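Long-range contact in lectin-related NK cell receptor LY49L1 (Mus musculus, PDB 3G8K), which acts as a natural killer cell receptor of the Ly49 family, whose members recognise MHC class I, through the C-type lectin-like domain described here: residues 11-19 with 43-54. The protein carries 1 engineered substitution. Numbering follows the deposited sequence.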
loop_
_atom_site.group_PDB
_atom_site.type_symbol
_atom_site.label_atom_id
_atom_site.label_comp_id
_atom_site.label_asym_id
_atom_site.label_seq_id
_atom_site.Cartn_x
_atom_site.Cartn_y
_atom_site.Cartn_z
ATOM N N TRP A 11 5.205 -2.956 -0.693
ATOM C CA TRP A 11 4.590 -3.174 -1.980
ATOM C C TRP A 11 3.117 -3.266 -1.731
ATOM O O TRP A 11 2.708 -3.318 -0.628
ATOM C CB TRP A 11 5.146 -4.438 -2.679
ATOM C CG TRP A 11 4.862 -5.827 -2.027
ATOM C CD1 TRP A 11 3.883 -6.728 -2.381
ATOM C CD2 TRP A 11 5.625 -6.466 -0.969
ATOM N NE1 TRP A 11 4.000 -7.875 -1.628
ATOM C CE2 TRP A 11 5.044 -7.736 -0.745
ATOM C CE3 TRP A 11 6.762 -6.095 -0.221
ATOM C CZ2 TRP A 11 5.530 -8.615 0.215
ATOM C CZ3 TRP A 11 7.236 -6.949 0.719
ATOM C CH2 TRP A 11 6.641 -8.199 0.935
ATOM N N PHE A 12 2.298 -3.234 -2.758
ATOM C CA PHE A 12 0.878 -3.410 -2.464
ATOM C C PHE A 12 0.133 -4.154 -3.539
ATOM O O PHE A 12 0.708 -4.397 -4.585
ATOM C CB PHE A 12 0.237 -2.109 -1.929
ATOM C CG PHE A 12 0.292 -0.955 -2.855
ATOM C CD1 PHE A 12 -0.621 -0.868 -3.938
ATOM C CD2 PHE A 12 1.140 0.105 -2.596
ATOM C CE1 PHE A 12 -0.607 0.265 -4.840
ATOM C CE2 PHE A 12 1.158 1.232 -3.444
ATOM C CZ PHE A 12 0.272 1.323 -4.593
ATOM N N CYS A 13 -1.075 -4.613 -3.209
ATOM C CA CYS A 13 -1.819 -5.462 -4.084
ATOM C C CYS A 13 -3.240 -4.979 -4.133
ATOM O O CYS A 13 -3.738 -4.377 -3.192
ATOM C CB CYS A 13 -1.742 -6.941 -3.633
ATOM S SG CYS A 13 -0.012 -7.580 -3.455
ATOM N N TYR A 14 -3.883 -5.259 -5.244
ATOM C CA TYR A 14 -5.258 -4.866 -5.429
ATOM C C TYR A 14 -5.853 -5.953 -6.341
ATOM O O TYR A 14 -5.464 -6.066 -7.470
ATOM C CB TYR A 14 -5.378 -3.468 -6.052
ATOM C CG TYR A 14 -6.847 -3.018 -6.303
ATOM C CD1 TYR A 14 -7.774 -2.951 -5.245
ATOM C CD2 TYR A 14 -7.280 -2.640 -7.572
ATOM C CE1 TYR A 14 -9.078 -2.536 -5.418
ATOM C CE2 TYR A 14 -8.622 -2.218 -7.785
ATOM C CZ TYR A 14 -9.515 -2.166 -6.696
ATOM O OH TYR A 14 -10.866 -1.728 -6.897
ATOM N N GLY A 15 -6.770 -6.776 -5.817
ATOM C CA GLY A 15 -7.379 -7.785 -6.674
ATOM C C GLY A 15 -6.328 -8.822 -6.945
ATOM O O GLY A 15 -5.731 -9.366 -5.987
ATOM N N ILE A 16 -6.031 -9.033 -8.239
ATOM C CA ILE A 16 -5.082 -10.066 -8.720
ATOM C C ILE A 16 -3.675 -9.545 -9.111
ATOM O O ILE A 16 -2.896 -10.282 -9.647
ATOM C CB ILE A 16 -5.807 -10.920 -9.867
ATOM C CG1 ILE A 16 -5.902 -12.429 -9.578
ATOM C CG2 ILE A 16 -5.352 -10.575 -11.237
ATOM C CD1 ILE A 16 -4.732 -13.269 -10.065
ATOM N N LYS A 17 -3.335 -8.299 -8.796
ATOM C CA LYS A 17 -2.110 -7.615 -9.234
ATOM C C LYS A 17 -1.369 -6.958 -8.012
ATOM O O LYS A 17 -1.994 -6.236 -7.225
ATOM C CB LYS A 17 -2.402 -6.516 -10.317
ATOM C CG LYS A 17 -1.108 -5.968 -11.037
ATOM C CD LYS A 17 -1.318 -5.079 -12.289
ATOM C CE LYS A 17 -2.597 -5.387 -13.067
ATOM N NZ LYS A 17 -2.790 -4.234 -13.961
ATOM N N CYS A 18 -0.068 -7.180 -7.877
ATOM C CA CYS A 18 0.764 -6.381 -6.932
ATOM C C CYS A 18 1.623 -5.311 -7.627
ATOM O O CYS A 18 1.703 -5.333 -8.832
ATOM C CB CYS A 18 1.581 -7.328 -6.113
ATOM S SG CYS A 18 0.451 -8.464 -5.195
ATOM N N TYR A 19 2.263 -4.399 -6.853
ATOM C CA TYR A 19 2.893 -3.178 -7.315
ATOM C C TYR A 19 4.146 -3.012 -6.507
ATOM O O TYR A 19 4.096 -2.980 -5.279
ATOM C CB TYR A 19 1.985 -1.983 -7.024
ATOM C CG TYR A 19 0.598 -2.151 -7.711
ATOM C CD1 TYR A 19 -0.512 -2.663 -6.989
ATOM C CD2 TYR A 19 0.427 -1.820 -9.042
ATOM C CE1 TYR A 19 -1.808 -2.851 -7.638
ATOM C CE2 TYR A 19 -0.885 -1.991 -9.691
ATOM C CZ TYR A 19 -1.928 -2.554 -8.969
ATOM O OH TYR A 19 -3.193 -2.643 -9.547
ATOM N N LEU A 43 4.488 -0.808 -15.221
ATOM C CA LEU A 43 3.104 -1.089 -14.871
ATOM C C LEU A 43 2.096 -0.811 -16.011
ATOM O O LEU A 43 2.053 0.257 -16.625
ATOM C CB LEU A 43 2.673 -0.387 -13.556
ATOM C CG LEU A 43 1.132 -0.434 -13.288
ATOM C CD1 LEU A 43 0.841 -1.786 -12.672
ATOM C CD2 LEU A 43 0.610 0.635 -12.322
ATOM N N LYS A 44 1.270 -1.817 -16.268
ATOM C CA LYS A 44 0.109 -1.623 -17.146
ATOM C C LYS A 44 -1.234 -1.539 -16.379
ATOM O O LYS A 44 -1.510 -2.404 -15.575
ATOM C CB LYS A 44 0.027 -2.783 -18.128
ATOM C CG LYS A 44 -1.286 -2.688 -18.984
ATOM C CD LYS A 44 -1.342 -3.770 -20.030
ATOM C CE LYS A 44 -1.501 -5.150 -19.382
ATOM N NZ LYS A 44 -2.971 -5.537 -19.540
ATOM N N ILE A 45 -2.084 -0.564 -16.724
ATOM C CA ILE A 45 -3.204 -0.194 -15.943
ATOM C C ILE A 45 -4.405 -0.704 -16.810
ATOM O O ILE A 45 -4.526 -0.410 -17.996
ATOM C CB ILE A 45 -3.290 1.342 -15.618
ATOM C CG1 ILE A 45 -2.023 1.884 -14.932
ATOM C CG2 ILE A 45 -4.554 1.700 -14.675
ATOM C CD1 ILE A 45 -2.181 3.327 -14.453
ATOM N N ASP A 46 -5.244 -1.521 -16.194
ATOM C CA ASP A 46 -6.211 -2.320 -16.935
ATOM C C ASP A 46 -7.548 -1.688 -17.102
ATOM O O ASP A 46 -8.276 -2.059 -18.037
ATOM C CB ASP A 46 -6.356 -3.670 -16.234
ATOM C CG ASP A 46 -5.277 -4.601 -16.622
ATOM O OD1 ASP A 46 -4.696 -5.185 -15.726
ATOM O OD2 ASP A 46 -4.975 -4.700 -17.847
ATOM N N ASN A 47 -7.903 -0.774 -16.203
ATOM C CA ASN A 47 -9.219 -0.129 -16.169
ATOM C C ASN A 47 -9.296 1.058 -15.205
ATOM O O ASN A 47 -8.349 1.338 -14.474
ATOM C CB ASN A 47 -10.323 -1.168 -15.875
ATOM C CG ASN A 47 -10.065 -1.939 -14.619
ATOM O OD1 ASN A 47 -10.017 -1.363 -13.558
ATOM N ND2 ASN A 47 -9.908 -3.242 -14.711
ATOM N N GLU A 48 -10.412 1.783 -15.250
ATOM C CA GLU A 48 -10.660 2.954 -14.417
ATOM C C GLU A 48 -10.678 2.644 -12.916
ATOM O O GLU A 48 -10.127 3.446 -12.115
ATOM C CB GLU A 48 -11.946 3.662 -14.841
ATOM C CG GLU A 48 -11.882 4.407 -16.244
ATOM C CD GLU A 48 -11.857 3.437 -17.458
ATOM O OE1 GLU A 48 -11.621 3.927 -18.609
ATOM O OE2 GLU A 48 -12.133 2.190 -17.286
ATOM N N ASP A 49 -11.278 1.506 -12.545
ATOM C CA ASP A 49 -11.269 0.994 -11.150
ATOM C C ASP A 49 -9.862 0.920 -10.594
ATOM O O ASP A 49 -9.595 1.335 -9.444
ATOM C CB ASP A 49 -11.905 -0.409 -11.078
ATOM C CG ASP A 49 -12.147 -0.908 -9.639
ATOM O OD1 ASP A 49 -12.994 -0.292 -8.938
ATOM O OD2 ASP A 49 -11.541 -1.946 -9.207
ATOM N N GLU A 50 -8.962 0.396 -11.418
ATOM C CA GLU A 50 -7.559 0.185 -11.009
ATOM C C GLU A 50 -6.781 1.499 -10.863
ATOM O O GLU A 50 -6.214 1.780 -9.833
ATOM C CB GLU A 50 -6.880 -0.821 -11.946
ATOM C CG GLU A 50 -5.436 -1.055 -11.591
ATOM C CD GLU A 50 -4.753 -1.938 -12.598
ATOM O OE1 GLU A 50 -3.611 -2.334 -12.359
ATOM O OE2 GLU A 50 -5.382 -2.246 -13.614
ATOM N N LEU A 51 -6.853 2.331 -11.889
ATOM C CA LEU A 51 -6.462 3.713 -11.807
ATOM C C LEU A 51 -6.969 4.476 -10.565
ATOM O O LEU A 51 -6.170 5.190 -9.927
ATOM C CB LEU A 51 -6.846 4.479 -13.080
ATOM C CG LEU A 51 -6.223 5.890 -13.151
ATOM C CD1 LEU A 51 -4.672 5.996 -13.136
ATOM C CD2 LEU A 51 -6.839 6.603 -14.265
ATOM N N LYS A 52 -8.277 4.375 -10.251
ATOM C CA LYS A 52 -8.838 4.996 -9.009
ATOM C C LYS A 52 -8.101 4.582 -7.763
ATOM O O LYS A 52 -7.651 5.439 -6.965
ATOM C CB LYS A 52 -10.314 4.686 -8.877
ATOM C CG LYS A 52 -11.182 5.588 -9.744
ATOM C CD LYS A 52 -12.598 4.934 -9.930
ATOM C CE LYS A 52 -13.633 5.958 -10.475
ATOM N NZ LYS A 52 -13.138 6.522 -11.776
ATOM N N PHE A 53 -7.912 3.274 -7.601
ATOM C CA PHE A 53 -7.137 2.739 -6.507
ATOM C C PHE A 53 -5.667 3.215 -6.462
ATOM O O PHE A 53 -5.177 3.653 -5.404
ATOM C CB PHE A 53 -7.203 1.213 -6.479
ATOM C CG PHE A 53 -5.986 0.602 -5.809
ATOM C CD1 PHE A 53 -5.867 0.637 -4.399
ATOM C CD2 PHE A 53 -4.942 0.037 -6.578
ATOM C CE1 PHE A 53 -4.730 0.125 -3.752
ATOM C CE2 PHE A 53 -3.791 -0.456 -5.947
ATOM C CZ PHE A 53 -3.686 -0.436 -4.518
ATOM N N LEU A 54 -4.940 3.162 -7.575
ATOM C CA LEU A 54 -3.536 3.556 -7.480
ATOM C C LEU A 54 -3.397 5.000 -7.066
ATOM O O LEU A 54 -2.520 5.317 -6.297
ATOM C CB LEU A 54 -2.739 3.267 -8.753
ATOM C CG LEU A 54 -2.347 1.806 -8.963
ATOM C CD1 LEU A 54 -2.287 1.557 -10.501
ATOM C CD2 LEU A 54 -1.030 1.549 -8.245
#
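Phe53 lies among Phe12, Tyr14 and Tyr19, joining the N-terminal β-hairpin of this C-type lectin-like domain to the helix that begins at Glu48. It is a compact example of an aromatic cluster backed by a salt-bridge network. Tyr14 and Phe53 form an offset stack, centroids 4.5 Å apart, and each also rests its own CB over the other's ring. Tyr14 reaches this position because its CG stands anti to the backbone N (chi1 179°), which carries the ring out from the strand and over Phe53. Tyr19 has CD2 of Leu54 over one face, 3.9 Å from the centroid of the Tyr19 ring, while CD1 of Leu43 meets its edge. Beside this apolar core, buried Lys17 bends at chi3 and delivers NZ to Lys44 O and Asp46 OD1. Lys17 NZ also meets Glu50 OE1 at 2.6 Å, through the syn lone pair. Tyr19 OH donates to the same oxygen from the anti side, 30° out of the carboxylate plane, and Asp46 N holds OE2, so the buried Glu50 carboxylate is gripped at both oxygens; these donors probably favour its charged form. Just beyond the type II' turn from Tyr14 to Lys17, the Cys13–Cys18 disulfide ties the two strands together, both CB atoms pointing away from the helix, and strand 10-14 continues the sheet into the second subunit. The looser margin includes exposed Asp49, whose OD2 accepts from Tyr14 OH, and the partly exposed end of the network, where Lys44 NZ bonds Pro83 O and, at 2.8 Å, Asp46 OD2 through its syn lone pair.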